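Local coordinates for periplasmic binding protein (Veillonella parvula, PDB 4MO9), which probably binds a solute, perhaps an iron-siderophore complex, outside the cell membrane and delivers it to an importer, as TroA-like binding proteins do, at residues I119-P122 with V123-D127; Y149-K153 with L154-Q158; E250-E254 with K255-I259; F278-E282 with D283-A287; K303-N307 with K308-S312. All coordinates share one frame; numbering follows the deposited sequence.

All five contacts lie where a helix starts or stops, and none is wholly core. Contact 1 and contact 2 belong to the lobe built on the sheet holding strands 118-122 and 143-147 and touch through Asp124 and His150. Contact 1 packs aliphatic groups beside the trimethylamine oxide pocket; contact 2, further from the ligand, joins an aromatic pair to weak histidine bonds. Contacts 3, 4 and 5 belong to the second lobe. Contacts 3 and 5 both end helices and lead into strands 259-263 and 310-313; a salt bridge from Asp258 to Lys303 ties them. Contact 4 is a surface helix start, made of hydroxyls, carboxylate, amide and water.

Contact 1 of 5, residues I119-P122 with V123-D127; sequences IFIP and VDLKD
Pro122 and Leu125 meet through both backbone and side chain where strand 118-122 turns into helix 123-132, the two short axes standing 97° apart. The polar part is the hydrogen bond from Leu125 N to Pro122 O, 2.8 Å long. Its donor sits above the carbonyl plane, 57° out of it, so no lone pair is met head-on, as expected of a bond closing a tight turn. The apolar part has two touches. Leu125 CD2 lies 4.1 Å from Pro122 CD, the two side chains running side by side and pointing the same way. Ile121 turns its CG2 branch, anti to its own backbone N, onto the first helical turn, where it rests 4.0 Å from Leu125 CB. The same methyl lies 3.9 Å from Lys126 N. Beyond the segments, Ile121 packs on Tyr146 of the neighbouring strand and Pro122 on Trp45, which lines the trimethylamine oxide pocket; the Leu125 side chain is about 8 Å from that ligand. Pro122, with no N-H, offers the turn its carbonyl as acceptor and its ring as an apolar surface: a backbone bond at that carbonyl accompanies the bend, with buried aliphatic groups packed beside it.

Contact 2 of 5, residues Y149-K153 with L154-Q158; sequences YHAEK and LESHQ
The rings of Tyr149 and His157 meet edge-to-face, with the tyrosine giving its edge and the histidine its face. Tyr149 CD1 stands over the centre of the imidazole, 3.4 Å from His157 ND1, and the planes are 56° apart with centroids 4.7 Å from each other. Seen from the tyrosine, His157 CD2 lies at its edge, in plane. Round the rim of the imidazole, Lys153 O comes near the ring plane, 3.8 Å from His157 CD2. His157 NE2 gives two weak hydrogen bonds, to Tyr149 O at 3.3 Å and to Glu152 OE1 at 3.4 Å. The carboxylate and imidazole planes differ by only 10°, and the two side chains point the same way. Glu152 CB heads away from the helix, but a bend at chi2 (-74°) brings OE1 back to the ring, while OE2 accepts from Arg319 N. With Asp323 also close to Glu152 OE1, the acidic surroundings may favour a protonated imidazole. In the backbone, Lys153 is the N-cap, and its O takes a straight bond from His157 N at 3.0 Å, opening the first turn. The contact thus joins strand 143-147 to helix 154-168. Tyr149 leans on Ile161 and Ile164 of that helix and bonds through OH to Thr54 on helix 52-59. On helix 171-194, the long connector between the lobes, Tyr181 stacks on His157 and touches Leu154.

Contact 3 of 5, residues E250-E254 with K255-I259; sequences EFVLE and KNPDI
Phe251 and Lys255, one helical turn apart, set their side chains at a slant, the aliphatic part of the lysine passing over one face of the ring. Lys255 CG sits over that face, offset toward the rim, 4.2 Å from the centroid of the Phe251 ring in a CH-pi contact. Two bends in the lysine, at chi2 (-55°) and chi4 (-61°), fold its chain round instead of letting it run out to solvent, and NZ ends 3.2 Å from Phe251 CE2. With CG anti to the backbone N, chi1 -171°, the phenylalanine ring projects from the helix flank where the lysine chain can fold over it. With an alanine in place of Phe251, the folded lysine would probably lose the surface it curls over and be left to swing outward, and the ring's touch on Thr237 would go too. Val252 and Pro257 cross at about a right angle, with Val252 CG1 4.2 Å from Pro257 CD. In the backbone, the last helical bonds run from Lys255 N to Phe251 O at 3.0 Å, then from Asn256 N to Val252 O at 2.9 Å. Asn256 leaves the helix with positive phi, and its OD1 accepts from Lys303 N. Pro257 has no N-H, and so cannot supply the longer bond of a Schellman motif. This is a helix C-terminus stopped by a positive-phi residue and a proline, closing the helix of a beta-alpha-beta crossover that runs on into the parallel strand 259-263.

Contact 4 of 5, residues F278-E282 with D283-A287; sequences FEATE and DSSQA
Thr281 and Ser284 are brought together by the threonine's chi1 of 72°, which puts OG1 between its backbone N and carbonyl carbon and aims it at the start of helix 282-295. There OG1 accepts from Ser284 N at 3.2 Å, the capping bond of an N-cap threonine. Glu282 and Gln286 are folded by their second torsions, the glutamate at chi2 75° and the glutamine at chi2 -72°, and lie side by side pointing the same way. Gln286 NE2 gives Glu282 OE2 a weak bond of 3.4 Å. The amide is better held outside the segments: NE2 also donates to His367 O, and OE1 accepts from Asn369 N. In the backbone, Ser285 N binds Thr281 O at 2.9 Å and Gln286 N binds Glu282 O at 3.0 Å. A water completes the cap. It accepts from Thr281 N at 3.0 Å, donates to Ser285 OG at 3.0 Å and bonds to Ser284 OG at 2.9 Å. In a capping box the third helical residue would accept directly from the N-cap N-H; here the water stands between Thr281 N and the Ser284 hydroxyl. Ser285 OG, the buried one, also bonds to Arg275 O. Ser284 N is thus met by the threonine hydroxyl, Ser285 N by the Thr281 carbonyl and Thr281 N by the water, while the negative Glu282 and Asp283 near the helix start would be expected to sit favourably against its dipole.

Contact 5 of 5, residues K303-N307 with K308-S312; sequences KAVEN and KQVYS
Gln309 curls back over Ala304 and Asn307 at the end of helix 303-306, and its side chain can be followed outward atom by atom. CB lies 3.7 Å from Ala304 O. CG, anti to the carbonyl carbon with chi1 -66°, rests 4.0 Å from Asn307 CB. A second bend at chi2 (-67°) turns the amide alongside the Asn307 carbonyl, with Gln309 NE2 3.7 Å from Asn307 O. At the tip OE1 accepts from Tyr311 OH at 2.9 Å, lying at the edge of the tyrosine ring and in its plane, while the hydroxyl stands above the plane of the amide carbonyl. Tyr311 itself stacks on His367. An alanine in place of Gln309 would probably leave the Tyr311 hydroxyl without this acceptor and the Asn307 CB without its cover. In the backbone, Gln309 N makes a nearly straight bond of 2.7 Å to Ala304 O. Lys308 N binds Val305 O at 3.1 Å, its donor well above the carbonyl plane. Val305 and Val310 lie side by side, their CG2 methyls facing, against Thr293 and Leu289 of helix 282-295. Lys308, with positive phi, is the C-prime residue of a Schellman motif: the paired bonds end the short helix and turn the chain into strand 310-313, which lies between strands 259-263 and 365-367.

Contact 1 of 5, residues I119-P122 with V123-D127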
# COMPACT_ATOMS: atom_id res chain seq x y z
N ILE A 119 -9.70 -10.64 14.82
CA ILE A 119 -9.76 -9.51 13.89
C ILE A 119 -8.42 -8.80 13.95
O ILE A 119 -7.92 -8.51 15.04
CB ILE A 119 -10.93 -8.57 14.24
CG1 ILE A 119 -10.95 -7.35 13.33
CG2 ILE A 119 -10.88 -8.11 15.69
CD1 ILE A 119 -12.18 -6.50 13.57
N PHE A 120 -7.81 -8.56 12.78
CA PHE A 120 -6.56 -7.80 12.69
C PHE A 120 -6.90 -6.34 12.43
O PHE A 120 -7.66 -6.02 11.51
CB PHE A 120 -5.65 -8.34 11.57
CG PHE A 120 -5.27 -9.78 11.74
CD1 PHE A 120 -4.19 -10.16 12.54
CD2 PHE A 120 -6.00 -10.78 11.10
CE1 PHE A 120 -3.84 -11.50 12.70
CE2 PHE A 120 -5.66 -12.14 11.26
CZ PHE A 120 -4.58 -12.50 12.06
N ILE A 121 -6.32 -5.46 13.24
CA ILE A 121 -6.64 -4.03 13.14
C ILE A 121 -5.38 -3.21 12.92
O ILE A 121 -4.46 -3.26 13.74
CB ILE A 121 -7.34 -3.53 14.41
CG1 ILE A 121 -8.69 -4.25 14.59
CG2 ILE A 121 -7.55 -2.00 14.35
CD1 ILE A 121 -9.78 -3.78 13.60
N PRO A 122 -5.32 -2.44 11.83
CA PRO A 122 -4.16 -1.55 11.67
C PRO A 122 -4.09 -0.52 12.80
O PRO A 122 -5.13 -0.06 13.31
CB PRO A 122 -4.44 -0.85 10.33
CG PRO A 122 -5.27 -1.86 9.56
CD PRO A 122 -6.18 -2.46 10.63
N VAL A 123 -2.88 -0.19 13.23
CA VAL A 123 -2.68 0.85 14.25
C VAL A 123 -3.38 2.16 13.89
O VAL A 123 -3.93 2.84 14.76
CB VAL A 123 -1.17 1.07 14.52
CG1 VAL A 123 -0.93 2.38 15.27
CG2 VAL A 123 -0.60 -0.12 15.31
N ASP A 124 -3.36 2.54 12.61
CA ASP A 124 -4.03 3.77 12.18
C ASP A 124 -5.55 3.71 12.42
O ASP A 124 -6.23 4.74 12.41
CB ASP A 124 -3.73 4.07 10.71
CG ASP A 124 -2.37 4.75 10.52
OD1 ASP A 124 -1.56 4.76 11.48
OD2 ASP A 124 -2.12 5.28 9.41
N LEU A 125 -6.06 2.50 12.64
CA LEU A 125 -7.49 2.28 12.87
C LEU A 125 -7.77 1.93 14.35
O LEU A 125 -8.93 1.85 14.78
CB LEU A 125 -7.98 1.15 11.94
CG LEU A 125 -9.48 0.80 11.89
CD1 LEU A 125 -10.32 2.01 11.52
CD2 LEU A 125 -9.72 -0.33 10.90
N LYS A 126 -6.70 1.76 15.14
CA LYS A 126 -6.80 1.33 16.54
C LYS A 126 -7.66 2.23 17.45
O LYS A 126 -8.52 1.73 18.19
CB LYS A 126 -5.39 1.15 17.14
CG LYS A 126 -5.34 0.84 18.67
CD LYS A 126 -3.94 0.36 19.05
CE LYS A 126 -3.75 0.18 20.56
NZ LYS A 126 -3.81 1.45 21.31
N ASP A 127 -7.43 3.54 17.40
CA ASP A 127 -8.19 4.45 18.25
C ASP A 127 -9.69 4.33 18.00
O ASP A 127 -10.47 4.19 18.95
CB ASP A 127 -7.73 5.90 18.05
CG ASP A 127 -6.35 6.15 18.63
OD1 ASP A 127 -5.96 5.45 19.59
OD2 ASP A 127 -5.65 7.05 18.12

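Contact 2 of 5, residues Y149-K153 with L154-Q158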
# COMPACT_ATOMS: atom_id res chain seq x y z
N TYR A 149 1.46 -1.65 8.87
CA TYR A 149 2.24 -1.43 7.66
C TYR A 149 2.35 0.06 7.35
O TYR A 149 3.19 0.46 6.53
CB TYR A 149 1.58 -2.17 6.50
CG TYR A 149 1.64 -3.69 6.60
CD1 TYR A 149 2.83 -4.34 6.85
CD2 TYR A 149 0.49 -4.45 6.45
CE1 TYR A 149 2.89 -5.73 6.94
CE2 TYR A 149 0.52 -5.84 6.55
CZ TYR A 149 1.73 -6.47 6.78
OH TYR A 149 1.77 -7.84 6.86
N HIS A 150 1.53 0.89 8.00
CA HIS A 150 1.50 2.32 7.66
C HIS A 150 2.72 3.05 8.19
O HIS A 150 3.10 4.10 7.65
CB HIS A 150 0.22 3.00 8.19
CG HIS A 150 -1.03 2.54 7.51
ND1 HIS A 150 -1.64 1.33 7.78
CD2 HIS A 150 -1.79 3.14 6.56
CE1 HIS A 150 -2.72 1.20 7.03
NE2 HIS A 150 -2.84 2.29 6.28
N ALA A 151 3.34 2.50 9.23
CA ALA A 151 4.53 3.15 9.80
C ALA A 151 5.68 3.19 8.78
O ALA A 151 6.53 4.07 8.83
CB ALA A 151 4.99 2.41 11.06
N GLU A 152 5.69 2.20 7.90
CA GLU A 152 6.81 2.00 6.97
C GLU A 152 8.14 1.89 7.73
O GLU A 152 9.14 2.49 7.34
CB GLU A 152 6.86 3.11 5.92
CG GLU A 152 5.54 3.35 5.16
CD GLU A 152 5.23 2.26 4.13
OE1 GLU A 152 5.79 1.14 4.24
OE2 GLU A 152 4.40 2.53 3.22
N LYS A 153 8.14 1.11 8.81
CA LYS A 153 9.39 0.79 9.49
C LYS A 153 9.61 -0.71 9.36
O LYS A 153 8.66 -1.50 9.48
CB LYS A 153 9.32 1.13 10.98
CG LYS A 153 8.98 2.57 11.32
CD LYS A 153 8.86 2.69 12.83
CE LYS A 153 8.33 4.04 13.28
NZ LYS A 153 8.16 4.04 14.77
N LEU A 154 10.86 -1.10 9.11
CA LEU A 154 11.19 -2.51 8.94
C LEU A 154 10.66 -3.39 10.08
O LEU A 154 9.99 -4.40 9.83
CB LEU A 154 12.70 -2.68 8.79
CG LEU A 154 13.20 -4.11 8.56
CD1 LEU A 154 12.60 -4.69 7.29
CD2 LEU A 154 14.72 -4.13 8.51
N GLU A 155 10.95 -3.01 11.32
CA GLU A 155 10.51 -3.82 12.46
C GLU A 155 8.98 -3.99 12.53
O GLU A 155 8.48 -5.07 12.89
CB GLU A 155 11.02 -3.24 13.78
CG GLU A 155 10.63 -4.12 14.98
CD GLU A 155 10.69 -3.40 16.31
OE1 GLU A 155 10.97 -2.18 16.33
OE2 GLU A 155 10.46 -4.07 17.34
N SER A 156 8.23 -2.94 12.19
CA SER A 156 6.77 -3.01 12.21
C SER A 156 6.24 -3.95 11.13
O SER A 156 5.30 -4.70 11.36
CB SER A 156 6.15 -1.62 12.04
OG SER A 156 6.41 -0.83 13.18
N HIS A 157 6.84 -3.90 9.94
CA HIS A 157 6.46 -4.83 8.88
C HIS A 157 6.79 -6.25 9.30
O HIS A 157 5.96 -7.15 9.15
CB HIS A 157 7.17 -4.50 7.57
CG HIS A 157 6.39 -3.60 6.67
ND1 HIS A 157 5.89 -4.02 5.45
CD2 HIS A 157 6.03 -2.30 6.80
CE1 HIS A 157 5.25 -3.01 4.87
NE2 HIS A 157 5.32 -1.96 5.67
N GLN A 158 8.00 -6.47 9.79
CA GLN A 158 8.40 -7.81 10.22
C GLN A 158 7.48 -8.35 11.31
O GLN A 158 7.06 -9.53 11.29
CB GLN A 158 9.85 -7.80 10.74
CG GLN A 158 10.90 -7.48 9.67
CD GLN A 158 12.31 -7.44 10.24
OE1 GLN A 158 12.50 -7.11 11.43
NE2 GLN A 158 13.30 -7.78 9.43

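Contact 3 of 5, residues E250-E254 with K255-I259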
# COMPACT_ATOMS: atom_id res chain seq x y z
N GLU A 250 1.75 27.37 -8.71
CA GLU A 250 2.89 28.28 -8.85
C GLU A 250 4.12 27.79 -8.09
O GLU A 250 5.25 28.07 -8.48
CB GLU A 250 2.52 29.69 -8.36
CG GLU A 250 1.28 30.30 -9.02
CD GLU A 250 -0.02 29.72 -8.49
OE1 GLU A 250 -1.04 29.78 -9.20
OE2 GLU A 250 -0.02 29.19 -7.35
N PHE A 251 3.89 27.06 -7.00
CA PHE A 251 4.97 26.50 -6.19
C PHE A 251 5.86 25.59 -7.04
O PHE A 251 7.09 25.67 -6.98
CB PHE A 251 4.37 25.73 -5.01
CG PHE A 251 5.37 25.28 -3.97
CD1 PHE A 251 5.88 23.99 -4.00
CD2 PHE A 251 5.75 26.13 -2.94
CE1 PHE A 251 6.79 23.57 -3.03
CE2 PHE A 251 6.65 25.71 -1.97
CZ PHE A 251 7.17 24.43 -2.01
N VAL A 252 5.23 24.73 -7.84
CA VAL A 252 5.98 23.78 -8.66
C VAL A 252 6.84 24.47 -9.72
O VAL A 252 8.00 24.10 -9.93
CB VAL A 252 5.06 22.71 -9.30
CG1 VAL A 252 5.86 21.78 -10.19
CG2 VAL A 252 4.36 21.88 -8.22
N LEU A 253 6.28 25.49 -10.38
CA LEU A 253 7.03 26.24 -11.39
C LEU A 253 8.27 26.91 -10.79
O LEU A 253 9.34 26.90 -11.40
CB LEU A 253 6.13 27.28 -12.06
CG LEU A 253 4.85 26.75 -12.74
CD1 LEU A 253 4.03 27.88 -13.36
CD2 LEU A 253 5.19 25.72 -13.79
N GLU A 254 8.12 27.47 -9.59
CA GLU A 254 9.22 28.19 -8.93
C GLU A 254 10.31 27.24 -8.45
O GLU A 254 11.50 27.54 -8.56
CB GLU A 254 8.68 29.00 -7.75
CG GLU A 254 7.67 30.08 -8.15
CD GLU A 254 6.99 30.72 -6.95
OE1 GLU A 254 6.74 30.00 -5.95
OE2 GLU A 254 6.72 31.94 -7.01
N LYS A 255 9.91 26.10 -7.90
CA LYS A 255 10.87 25.12 -7.41
C LYS A 255 11.60 24.40 -8.53
O LYS A 255 12.77 24.05 -8.38
CB LYS A 255 10.19 24.10 -6.49
CG LYS A 255 9.83 24.64 -5.12
CD LYS A 255 11.05 25.23 -4.43
CE LYS A 255 10.78 25.55 -2.97
NZ LYS A 255 9.67 26.53 -2.83
N ASN A 256 10.92 24.20 -9.66
CA ASN A 256 11.49 23.50 -10.81
C ASN A 256 12.20 22.22 -10.40
O ASN A 256 13.41 22.11 -10.51
CB ASN A 256 12.45 24.43 -11.57
CG ASN A 256 12.74 23.94 -12.98
OD1 ASN A 256 11.99 23.16 -13.56
ND2 ASN A 256 13.85 24.42 -13.54
N PRO A 257 11.44 21.23 -9.91
CA PRO A 257 12.07 20.06 -9.29
C PRO A 257 12.84 19.18 -10.29
O PRO A 257 12.51 19.17 -11.49
CB PRO A 257 10.88 19.29 -8.72
CG PRO A 257 9.72 19.68 -9.61
CD PRO A 257 9.97 21.12 -9.96
N ASP A 258 13.85 18.47 -9.80
CA ASP A 258 14.61 17.54 -10.64
C ASP A 258 13.72 16.42 -11.18
O ASP A 258 13.89 15.96 -12.31
CB ASP A 258 15.76 16.91 -9.84
CG ASP A 258 16.85 17.91 -9.47
OD1 ASP A 258 17.20 18.77 -10.31
OD2 ASP A 258 17.36 17.82 -8.33
N ILE A 259 12.77 15.98 -10.36
CA ILE A 259 11.95 14.81 -10.65
C ILE A 259 10.49 15.10 -10.30
O ILE A 259 10.21 15.81 -9.33
CB ILE A 259 12.49 13.57 -9.86
CG1 ILE A 259 13.89 13.20 -10.35
CG2 ILE A 259 11.54 12.37 -9.95
CD1 ILE A 259 14.61 12.19 -9.46

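Contact 4 of 5, residues F278-E282 with D283-A287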
# COMPACT_ATOMS: atom_id res chain seq x y z
N PHE A 278 -4.61 -3.24 -12.48
CA PHE A 278 -5.01 -4.36 -13.34
C PHE A 278 -5.73 -3.92 -14.60
O PHE A 278 -5.75 -4.66 -15.59
CB PHE A 278 -5.87 -5.35 -12.56
CG PHE A 278 -5.11 -6.11 -11.51
CD1 PHE A 278 -4.28 -7.17 -11.87
CD2 PHE A 278 -5.21 -5.74 -10.18
CE1 PHE A 278 -3.56 -7.86 -10.90
CE2 PHE A 278 -4.50 -6.43 -9.20
CZ PHE A 278 -3.67 -7.50 -9.56
N GLU A 279 -6.35 -2.74 -14.57
CA GLU A 279 -7.05 -2.21 -15.73
C GLU A 279 -6.26 -1.05 -16.30
O GLU A 279 -6.70 0.10 -16.23
CB GLU A 279 -8.44 -1.72 -15.35
CG GLU A 279 -9.22 -2.73 -14.58
CD GLU A 279 -10.56 -3.04 -15.19
OE1 GLU A 279 -10.97 -2.31 -16.13
OE2 GLU A 279 -11.19 -4.02 -14.74
N ALA A 280 -5.11 -1.37 -16.87
CA ALA A 280 -4.19 -0.36 -17.35
C ALA A 280 -3.41 -0.97 -18.49
O ALA A 280 -3.08 -2.16 -18.46
CB ALA A 280 -3.25 0.05 -16.23
N THR A 281 -3.13 -0.16 -19.51
CA THR A 281 -2.25 -0.60 -20.58
C THR A 281 -1.09 0.39 -20.71
O THR A 281 -1.21 1.54 -20.29
CB THR A 281 -2.98 -0.67 -21.92
OG1 THR A 281 -3.25 0.65 -22.39
CG2 THR A 281 -4.29 -1.45 -21.77
N GLU A 282 0.02 -0.07 -21.27
CA GLU A 282 1.20 0.77 -21.45
C GLU A 282 0.88 2.06 -22.23
O GLU A 282 1.23 3.16 -21.79
CB GLU A 282 2.30 -0.02 -22.17
CG GLU A 282 3.54 0.78 -22.53
CD GLU A 282 4.42 1.08 -21.33
OE1 GLU A 282 4.30 0.37 -20.31
OE2 GLU A 282 5.24 2.02 -21.43
N ASP A 283 0.19 1.94 -23.36
CA ASP A 283 -0.13 3.10 -24.19
C ASP A 283 -1.01 4.12 -23.47
O ASP A 283 -0.77 5.33 -23.55
CB ASP A 283 -0.80 2.67 -25.50
CG ASP A 283 0.17 2.02 -26.47
OD1 ASP A 283 1.39 2.09 -26.21
OD2 ASP A 283 -0.28 1.44 -27.48
N SER A 284 -2.04 3.63 -22.79
CA SER A 284 -2.96 4.49 -22.05
C SER A 284 -2.25 5.20 -20.90
O SER A 284 -2.37 6.42 -20.75
CB SER A 284 -4.14 3.66 -21.52
OG SER A 284 -4.89 4.39 -20.57
N SER A 285 -1.50 4.45 -20.10
CA SER A 285 -0.77 5.05 -18.99
C SER A 285 0.24 6.10 -19.47
O SER A 285 0.42 7.12 -18.79
CB SER A 285 -0.08 3.97 -18.16
OG SER A 285 -1.05 3.19 -17.47
N GLN A 286 0.87 5.88 -20.61
CA GLN A 286 1.78 6.87 -21.19
C GLN A 286 1.04 8.15 -21.57
O GLN A 286 1.50 9.27 -21.29
CB GLN A 286 2.48 6.31 -22.43
CG GLN A 286 3.64 5.37 -22.12
CD GLN A 286 4.87 6.08 -21.56
OE1 GLN A 286 5.01 7.30 -21.69
NE2 GLN A 286 5.77 5.32 -20.94
N ALA A 287 -0.11 8.00 -22.22
CA ALA A 287 -0.87 9.15 -22.66
C ALA A 287 -1.44 9.94 -21.47
O ALA A 287 -1.43 11.17 -21.49
CB ALA A 287 -1.98 8.73 -23.61
O HOH W 1 -3.78 2.61 -18.50

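Contact 5 of 5, residues K303-N307 with K308-S312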
# COMPACT_ATOMS: atom_id res chain seq x y z
N LYS A 303 12.07 21.69 -15.92
CA LYS A 303 13.28 20.88 -15.97
C LYS A 303 12.94 19.38 -15.93
O LYS A 303 13.51 18.60 -16.69
CB LYS A 303 14.18 21.27 -14.79
CG LYS A 303 15.46 20.47 -14.67
CD LYS A 303 16.39 21.06 -13.61
CE LYS A 303 15.83 20.86 -12.21
NZ LYS A 303 16.80 21.30 -11.16
N ALA A 304 12.00 18.98 -15.08
CA ALA A 304 11.63 17.57 -14.98
C ALA A 304 11.02 17.03 -16.27
O ALA A 304 11.24 15.86 -16.62
CB ALA A 304 10.70 17.33 -13.79
N VAL A 305 10.25 17.85 -16.97
CA VAL A 305 9.60 17.42 -18.20
C VAL A 305 10.61 17.36 -19.34
O VAL A 305 10.70 16.36 -20.06
CB VAL A 305 8.39 18.31 -18.55
CG1 VAL A 305 7.84 17.96 -19.93
CG2 VAL A 305 7.29 18.14 -17.49
N GLU A 306 11.38 18.45 -19.49
CA GLU A 306 12.43 18.53 -20.49
C GLU A 306 13.43 17.37 -20.42
O GLU A 306 13.81 16.81 -21.46
CB GLU A 306 13.18 19.86 -20.36
CG GLU A 306 12.50 21.01 -21.04
CD GLU A 306 13.14 22.35 -20.70
OE1 GLU A 306 14.04 22.38 -19.83
OE2 GLU A 306 12.71 23.37 -21.27
N ASN A 307 13.85 17.01 -19.21
CA ASN A 307 14.86 15.96 -19.02
C ASN A 307 14.26 14.57 -18.92
O ASN A 307 14.97 13.61 -18.64
CB ASN A 307 15.70 16.22 -17.77
CG ASN A 307 16.43 17.55 -17.81
OD1 ASN A 307 16.72 18.08 -18.89
ND2 ASN A 307 16.73 18.10 -16.64
N LYS A 308 12.95 14.46 -19.16
CA LYS A 308 12.25 13.19 -19.07
C LYS A 308 12.47 12.58 -17.69
O LYS A 308 12.94 11.45 -17.57
CB LYS A 308 12.70 12.23 -20.18
CG LYS A 308 12.51 12.79 -21.61
CD LYS A 308 11.04 12.87 -22.00
CE LYS A 308 10.84 13.35 -23.44
NZ LYS A 308 9.43 13.16 -23.90
N GLN A 309 12.17 13.36 -16.66
CA GLN A 309 12.25 12.86 -15.29
C GLN A 309 10.87 12.86 -14.66
O GLN A 309 10.69 13.28 -13.51
CB GLN A 309 13.24 13.69 -14.47
CG GLN A 309 14.68 13.57 -14.95
CD GLN A 309 15.25 12.18 -14.74
OE1 GLN A 309 14.92 11.50 -13.77
NE2 GLN A 309 16.10 11.74 -15.66
N VAL A 310 9.89 12.38 -15.44
CA VAL A 310 8.51 12.25 -15.00
C VAL A 310 8.15 10.77 -14.88
O VAL A 310 8.27 10.01 -15.86
CB VAL A 310 7.53 12.94 -15.97
CG1 VAL A 310 6.09 12.76 -15.49
CG2 VAL A 310 7.87 14.41 -16.10
N TYR A 311 7.71 10.38 -13.68
CA TYR A 311 7.48 8.98 -13.33
C TYR A 311 6.09 8.81 -12.73
O TYR A 311 5.40 9.78 -12.46
CB TYR A 311 8.51 8.53 -12.28
CG TYR A 311 9.93 8.63 -12.77
CD1 TYR A 311 10.63 9.83 -12.73
CD2 TYR A 311 10.57 7.52 -13.30
CE1 TYR A 311 11.93 9.93 -13.20
CE2 TYR A 311 11.88 7.60 -13.77
CZ TYR A 311 12.55 8.81 -13.71
OH TYR A 311 13.84 8.89 -14.17
N SER A 312 5.70 7.55 -12.50
CA SER A 312 4.43 7.25 -11.86
C SER A 312 4.52 5.89 -11.18
O SER A 312 5.08 4.95 -11.75
CB SER A 312 3.30 7.24 -12.91
OG SER A 312 2.06 6.90 -12.30